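Long-range contacts in Sso-CP2 metallo-carboxypetidase (Sulfolobus solfataricus, PDB 4MMO), which probably hydrolyses peptide bonds as a zinc-dependent carboxypeptidase of the M20 family: residues G181-E186 against K320-L325; Y279-V284 against D309-P314. All blocks are in the same frame, centred on the assembly; numbering follows the deposited sequence.

Contact 1: G181-E186 against K320-L325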
loop_
_atom_site.group_PDB
_atom_site.type_symbol
_atom_site.label_atom_id
_atom_site.label_comp_id
_atom_site.label_asym_id
_atom_site.label_seq_id
_atom_site.Cartn_x
_atom_site.Cartn_y
_atom_site.Cartn_z
ATOM N N GLY A 181 6.741 -9.186 -23.260
ATOM C CA GLY A 181 6.494 -7.762 -23.372
ATOM C C GLY A 181 6.118 -7.191 -22.022
ATOM O O GLY A 181 6.091 -7.915 -21.026
ATOM N N LEU A 182 5.811 -5.898 -21.986
ATOM C CA LEU A 182 5.526 -5.239 -20.723
ATOM C C LEU A 182 4.642 -4.008 -20.868
ATOM O O LEU A 182 4.755 -3.255 -21.833
ATOM C CB LEU A 182 6.837 -4.852 -20.036
ATOM C CG LEU A 182 6.731 -4.303 -18.613
ATOM C CD1 LEU A 182 6.018 -5.277 -17.688
ATOM C CD2 LEU A 182 8.120 -4.007 -18.089
ATOM N N LEU A 183 3.766 -3.820 -19.884
ATOM C CA LEU A 183 2.938 -2.627 -19.773
ATOM C C LEU A 183 2.783 -2.266 -18.297
ATOM O O LEU A 183 2.117 -2.985 -17.555
ATOM C CB LEU A 183 1.558 -2.874 -20.393
ATOM C CG LEU A 183 0.558 -1.717 -20.274
ATOM C CD1 LEU A 183 1.017 -0.524 -21.097
ATOM C CD2 LEU A 183 -0.842 -2.147 -20.686
ATOM N N TYR A 184 3.414 -1.171 -17.873
ATOM C CA TYR A 184 3.212 -0.637 -16.529
ATOM C C TYR A 184 2.019 0.302 -16.539
ATOM O O TYR A 184 1.876 1.121 -17.445
ATOM C CB TYR A 184 4.430 0.149 -16.034
ATOM C CG TYR A 184 5.641 -0.677 -15.682
ATOM C CD1 TYR A 184 5.577 -1.655 -14.699
ATOM C CD2 TYR A 184 6.863 -0.454 -16.309
ATOM C CE1 TYR A 184 6.689 -2.406 -14.366
ATOM C CE2 TYR A 184 7.984 -1.196 -15.980
ATOM C CZ TYR A 184 7.891 -2.169 -15.006
ATOM O OH TYR A 184 9.004 -2.911 -14.681
ATOM N N VAL A 185 1.174 0.192 -15.522
ATOM C CA VAL A 185 0.012 1.059 -15.400
ATOM C C VAL A 185 -0.191 1.471 -13.950
ATOM O O VAL A 185 -0.009 0.667 -13.034
ATOM C CB VAL A 185 -1.259 0.363 -15.918
ATOM C CG1 VAL A 185 -2.512 1.172 -15.580
ATOM C CG2 VAL A 185 -1.161 0.149 -17.416
ATOM N N GLU A 186 -0.560 2.732 -13.755
ATOM C CA GLU A 186 -0.953 3.221 -12.443
ATOM C C GLU A 186 -2.379 3.737 -12.492
ATOM O O GLU A 186 -2.722 4.551 -13.349
ATOM C CB GLU A 186 -0.022 4.329 -11.969
ATOM C CG GLU A 186 -0.486 4.960 -10.665
ATOM C CD GLU A 186 0.610 5.721 -9.955
ATOM O OE1 GLU A 186 1.397 6.414 -10.637
ATOM O OE2 GLU A 186 0.687 5.619 -8.713
ATOM N N LYS A 320 -1.992 -1.971 -27.655
ATOM C CA LYS A 320 -3.327 -2.527 -27.826
ATOM C C LYS A 320 -3.905 -2.988 -26.485
ATOM O O LYS A 320 -5.074 -2.744 -26.188
ATOM C CB LYS A 320 -3.297 -3.687 -28.814
ATOM C CG LYS A 320 -4.662 -4.268 -29.113
ATOM C CD LYS A 320 -4.614 -5.194 -30.315
ATOM C CE LYS A 320 -5.988 -5.756 -30.637
ATOM N NZ LYS A 320 -5.963 -6.621 -31.849
ATOM N N VAL A 321 -3.085 -3.650 -25.674
ATOM C CA VAL A 321 -3.536 -4.153 -24.382
ATOM C C VAL A 321 -3.984 -2.987 -23.511
ATOM O O VAL A 321 -4.956 -3.096 -22.766
ATOM C CB VAL A 321 -2.427 -4.964 -23.673
ATOM C CG1 VAL A 321 -2.813 -5.287 -22.232
ATOM C CG2 VAL A 321 -2.151 -6.248 -24.440
ATOM N N PHE A 322 -3.277 -1.866 -23.626
ATOM C CA PHE A 322 -3.629 -0.657 -22.897
ATOM C C PHE A 322 -5.022 -0.180 -23.288
ATOM O O PHE A 322 -5.790 0.273 -22.443
ATOM C CB PHE A 322 -2.602 0.443 -23.176
ATOM C CG PHE A 322 -2.763 1.664 -22.311
ATOM C CD1 PHE A 322 -2.886 1.547 -20.935
ATOM C CD2 PHE A 322 -2.767 2.930 -22.872
ATOM C CE1 PHE A 322 -3.025 2.670 -20.136
ATOM C CE2 PHE A 322 -2.901 4.057 -22.077
ATOM C CZ PHE A 322 -3.029 3.926 -20.708
ATOM N N GLU A 323 -5.351 -0.288 -24.571
ATOM C CA GLU A 323 -6.662 0.137 -25.051
ATOM C C GLU A 323 -7.745 -0.822 -24.563
ATOM O O GLU A 323 -8.835 -0.392 -24.180
ATOM C CB GLU A 323 -6.681 0.228 -26.584
ATOM C CG GLU A 323 -8.016 0.678 -27.167
ATOM C CD GLU A 323 -8.491 2.012 -26.608
ATOM O OE1 GLU A 323 -7.645 2.899 -26.357
ATOM O OE2 GLU A 323 -9.716 2.174 -26.416
ATOM N N LEU A 324 -7.444 -2.117 -24.582
ATOM C CA LEU A 324 -8.378 -3.123 -24.085
ATOM C C LEU A 324 -8.630 -2.921 -22.594
ATOM O O LEU A 324 -9.764 -3.021 -22.125
ATOM C CB LEU A 324 -7.836 -4.532 -24.330
ATOM C CG LEU A 324 -7.702 -4.987 -25.784
ATOM C CD1 LEU A 324 -7.178 -6.412 -25.834
ATOM C CD2 LEU A 324 -9.029 -4.888 -26.525
ATOM N N LEU A 325 -7.564 -2.635 -21.854
ATOM C CA LEU A 325 -7.684 -2.350 -20.436
ATOM C C LEU A 325 -8.596 -1.153 -20.224
ATOM O O LEU A 325 -9.457 -1.166 -19.347
ATOM C CB LEU A 325 -6.313 -2.062 -19.828
ATOM C CG LEU A 325 -6.338 -1.552 -18.384
ATOM C CD1 LEU A 325 -6.963 -2.592 -17.463
ATOM C CD2 LEU A 325 -4.940 -1.182 -17.918
#
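L183 and V185 reach from the strand toward the helix that covers this face of the sheet, meeting V321, F322 and L325 in a buried apolar layer of helix-on-sheet packing within the M20 dimerisation domain. The two axes cross at -40°, 9.7 Å apart at their closest. L183 meets V321 and F322, while V185 meets F322 and L325, one turn on from V321. The leucine works through a single methyl. With CG anti to the backbone N (chi1 177°), its branch runs outward, and CD2 lies against the helix backbone itself, 3.8 Å from F322 N. The same methyl touches V321 CG1 at 4.0 Å and F322 CB at 4.0 Å, and so bridges the end of one side chain and the root of the next. V185 uses both of its methyls: CG2 and L325 CD2 come tip to tip at 4.0 Å, and CG1 lies 4.1 Å from that same leucine methyl. CG2 also approaches F322 CE1 at 4.2 Å. F322 leaves the helix pointing neither at the strand nor away from it; the torsion that sets CG anti to the backbone N (chi1 -171°) carries the ring obliquely across V185, where A340 of the neighbouring strand also touches it. On the other face of the strand, Y184 packs on S296 of the second subunit. The side chains meet through carbon atoms alone, and the approach of L183 to a backbone nitrogen is a packing contact, which implies that shape and exclusion of water, rather than directed polar bonds, set how the helix lies here.

Contact 2: Y279-V284 against D309-P314. With SO4 (sulfate ion), chain D.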
loop_
_atom_site.group_PDB
_atom_site.type_symbol
_atom_site.label_atom_id
_atom_site.label_comp_id
_atom_site.label_asym_id
_atom_site.label_seq_id
_atom_site.Cartn_x
_atom_site.Cartn_y
_atom_site.Cartn_z
ATOM N N TYR A 279 2.928 -17.910 -20.003
ATOM C CA TYR A 279 1.705 -17.228 -19.567
ATOM C C TYR A 279 1.858 -15.704 -19.512
ATOM O O TYR A 279 2.795 -15.192 -18.892
ATOM C CB TYR A 279 1.264 -17.709 -18.181
ATOM C CG TYR A 279 0.843 -19.160 -18.088
ATOM C CD1 TYR A 279 0.848 -19.991 -19.200
ATOM C CD2 TYR A 279 0.434 -19.696 -16.873
ATOM C CE1 TYR A 279 0.462 -21.317 -19.101
ATOM C CE2 TYR A 279 0.051 -21.012 -16.763
ATOM C CZ TYR A 279 0.065 -21.821 -17.878
ATOM O OH TYR A 279 -0.320 -23.136 -17.763
ATOM N N PRO A 280 0.929 -14.969 -20.147
ATOM C CA PRO A 280 0.903 -13.525 -19.904
ATOM C C PRO A 280 0.319 -13.246 -18.518
ATOM O O PRO A 280 -0.347 -14.126 -17.979
ATOM C CB PRO A 280 -0.022 -13.003 -21.002
ATOM C CG PRO A 280 -0.939 -14.142 -21.285
ATOM C CD PRO A 280 -0.113 -15.386 -21.104
ATOM N N THR A 281 0.563 -12.067 -17.952
ATOM C CA THR A 281 0.108 -11.776 -16.593
ATOM C C THR A 281 -0.599 -10.439 -16.461
ATOM O O THR A 281 -0.463 -9.559 -17.308
ATOM C CB THR A 281 1.285 -11.750 -15.600
ATOM O OG1 THR A 281 2.127 -10.623 -15.880
ATOM C CG2 THR A 281 2.094 -13.035 -15.690
ATOM N N CYS A 282 -1.369 -10.318 -15.384
ATOM C CA CYS A 282 -1.837 -9.036 -14.878
ATOM C C CYS A 282 -1.538 -9.018 -13.388
ATOM O O CYS A 282 -2.303 -9.550 -12.589
ATOM C CB CYS A 282 -3.336 -8.852 -15.108
ATOM S SG CYS A 282 -4.025 -7.407 -14.249
ATOM N N ASN A 283 -0.411 -8.415 -13.027
ATOM C CA ASN A 283 0.082 -8.449 -11.658
ATOM C C ASN A 283 -0.063 -7.103 -10.951
ATOM O O ASN A 283 0.115 -6.047 -11.563
ATOM C CB ASN A 283 1.546 -8.881 -11.666
ATOM C CG ASN A 283 2.145 -8.931 -10.280
ATOM O OD1 ASN A 283 1.809 -9.804 -9.480
ATOM N ND2 ASN A 283 3.045 -8.001 -9.992
ATOM N N VAL A 284 -0.393 -7.150 -9.663
ATOM C CA VAL A 284 -0.469 -5.945 -8.845
ATOM C C VAL A 284 0.853 -5.762 -8.110
ATOM O O VAL A 284 1.225 -6.582 -7.271
ATOM C CB VAL A 284 -1.633 -6.014 -7.828
ATOM C CG1 VAL A 284 -1.662 -4.766 -6.949
ATOM C CG2 VAL A 284 -2.964 -6.183 -8.550
ATOM N N ASP A 309 1.535 -4.278 -13.529
ATOM C CA ASP A 309 2.397 -4.624 -14.646
ATOM C C ASP A 309 1.804 -5.833 -15.360
ATOM O O ASP A 309 1.391 -6.803 -14.721
ATOM C CB ASP A 309 3.833 -4.893 -14.177
ATOM C CG ASP A 309 3.978 -6.215 -13.445
ATOM O OD1 ASP A 309 3.519 -6.311 -12.290
ATOM O OD2 ASP A 309 4.566 -7.156 -14.023
ATOM N N PHE A 310 1.727 -5.742 -16.685
ATOM C CA PHE A 310 1.262 -6.840 -17.522
ATOM C C PHE A 310 2.453 -7.408 -18.279
ATOM O O PHE A 310 3.094 -6.686 -19.037
ATOM C CB PHE A 310 0.241 -6.355 -18.556
ATOM C CG PHE A 310 -1.052 -5.840 -17.974
ATOM C CD1 PHE A 310 -1.154 -4.538 -17.514
ATOM C CD2 PHE A 310 -2.175 -6.649 -17.928
ATOM C CE1 PHE A 310 -2.349 -4.062 -16.997
ATOM C CE2 PHE A 310 -3.367 -6.178 -17.415
ATOM C CZ PHE A 310 -3.454 -4.882 -16.950
ATOM N N ARG A 311 2.756 -8.687 -18.077
ATOM C CA ARG A 311 3.776 -9.355 -18.881
ATOM C C ARG A 311 3.089 -9.962 -20.090
ATOM O O ARG A 311 2.068 -10.637 -19.954
ATOM C CB ARG A 311 4.486 -10.444 -18.083
ATOM C CG ARG A 311 5.148 -9.952 -16.818
ATOM C CD ARG A 311 6.397 -9.148 -17.107
ATOM N NE ARG A 311 6.961 -8.613 -15.872
ATOM C CZ ARG A 311 8.214 -8.197 -15.730
ATOM N NH1 ARG A 311 9.062 -8.254 -16.748
ATOM N NH2 ARG A 311 8.622 -7.729 -14.560
ATOM N N LEU A 312 3.651 -9.724 -21.268
ATOM C CA LEU A 312 3.002 -10.091 -22.520
ATOM C C LEU A 312 3.791 -11.135 -23.299
ATOM O O LEU A 312 5.002 -11.275 -23.129
ATOM C CB LEU A 312 2.816 -8.840 -23.377
ATOM C CG LEU A 312 2.068 -7.701 -22.681
ATOM C CD1 LEU A 312 2.102 -6.437 -23.525
ATOM C CD2 LEU A 312 0.634 -8.117 -22.385
ATOM N N VAL A 313 3.086 -11.865 -24.159
ATOM C CA VAL A 313 3.694 -12.880 -25.007
ATOM C C VAL A 313 3.223 -12.655 -26.439
ATOM O O VAL A 313 2.216 -11.982 -26.654
ATOM C CB VAL A 313 3.317 -14.303 -24.543
ATOM C CG1 VAL A 313 3.779 -14.532 -23.113
ATOM C CG2 VAL A 313 1.813 -14.533 -24.654
ATOM N N PRO A 314 3.948 -13.212 -27.424
ATOM C CA PRO A 314 3.577 -12.994 -28.826
ATOM C C PRO A 314 2.146 -13.451 -29.099
ATOM O O PRO A 314 1.794 -14.498 -28.562
ATOM C CB PRO A 314 4.571 -13.874 -29.591
ATOM C CG PRO A 314 5.734 -14.024 -28.676
ATOM C CD PRO A 314 5.149 -14.057 -27.296
HETATM S S SO4 D . 12.813 -7.267 -16.053
HETATM O O1 SO4 D . 12.309 -6.548 -14.889
HETATM O O2 SO4 D . 13.773 -6.427 -16.789
HETATM O O3 SO4 D . 13.357 -8.526 -15.528
HETATM O O4 SO4 D . 11.721 -7.590 -16.965
HETATM O O HOH W 1 3.899 -9.763 -13.799
#
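N283 and D309 form an antiparallel hydrogen-bonded pair near the open end of a beta hairpin, strands 283-290 and 299-312, with N283 N to D309 O and D309 N to N283 O both 3.0 Å. Their side chains repeat the pairing: N283 ND2 reaches the syn lone pair of D309 OD1 at 2.9 Å, in the amide plane, although amide and carboxylate planes stand 71° apart. Beyond this pair, T281 N donates to R311 O at 2.9 Å. With chi1 at 68°, T281 OG1 sits between its own backbone N and carbonyl carbon and accepts R311 N at 3.0 Å, a side chain thus serving the backbone ladder. Between these pairs, C282 SG lies obliquely to the F310 ring, 3.5 Å from CE2.

Further out, D309 OD2 takes a hydrogen bond from a water that T281 OG1 also holds, another from S198 OG of the second subunit, and forms a salt bridge with R311 NE whose hydrogen bond is long and weak, 3.4 Å. An alanine here would remove both carboxylate oxygens and would probably leave N283 ND2 without its partner on this strand and R311 NE without its charge mate. The R311 side chain lies about 9 Å from that of E137, a zinc-binding residue of this protein that carries no metal in this chain. At the dimer interface a sulfate, probably from the crystallisation liquor and also bound by T380 N and H197 NE2 of the second subunit, places O4 at the guanidinium edge, 2.7 Å from R311 NH1.

In the fold
From the N terminus, strand 178-190 comes first and waits 133 residues for its partner in contact 1. Within that long excursion the chain passes through several helices, the last of them 269-278, enters 279-284, turns back through the hairpin and closes the much shorter loop of contact 2 at 309-314. Helix 318-331 follows directly and closes contact 1, so contact 2 is nested inside it. The two also join edge to edge within the sheet: strands 178-190 and 299-312 are neighbours, with G181 N 2.7 Å from L312 O. F310 and L312 in turn touch L325 and V321, so the helix rests on both strand 178-190 and the hairpin strand beside it.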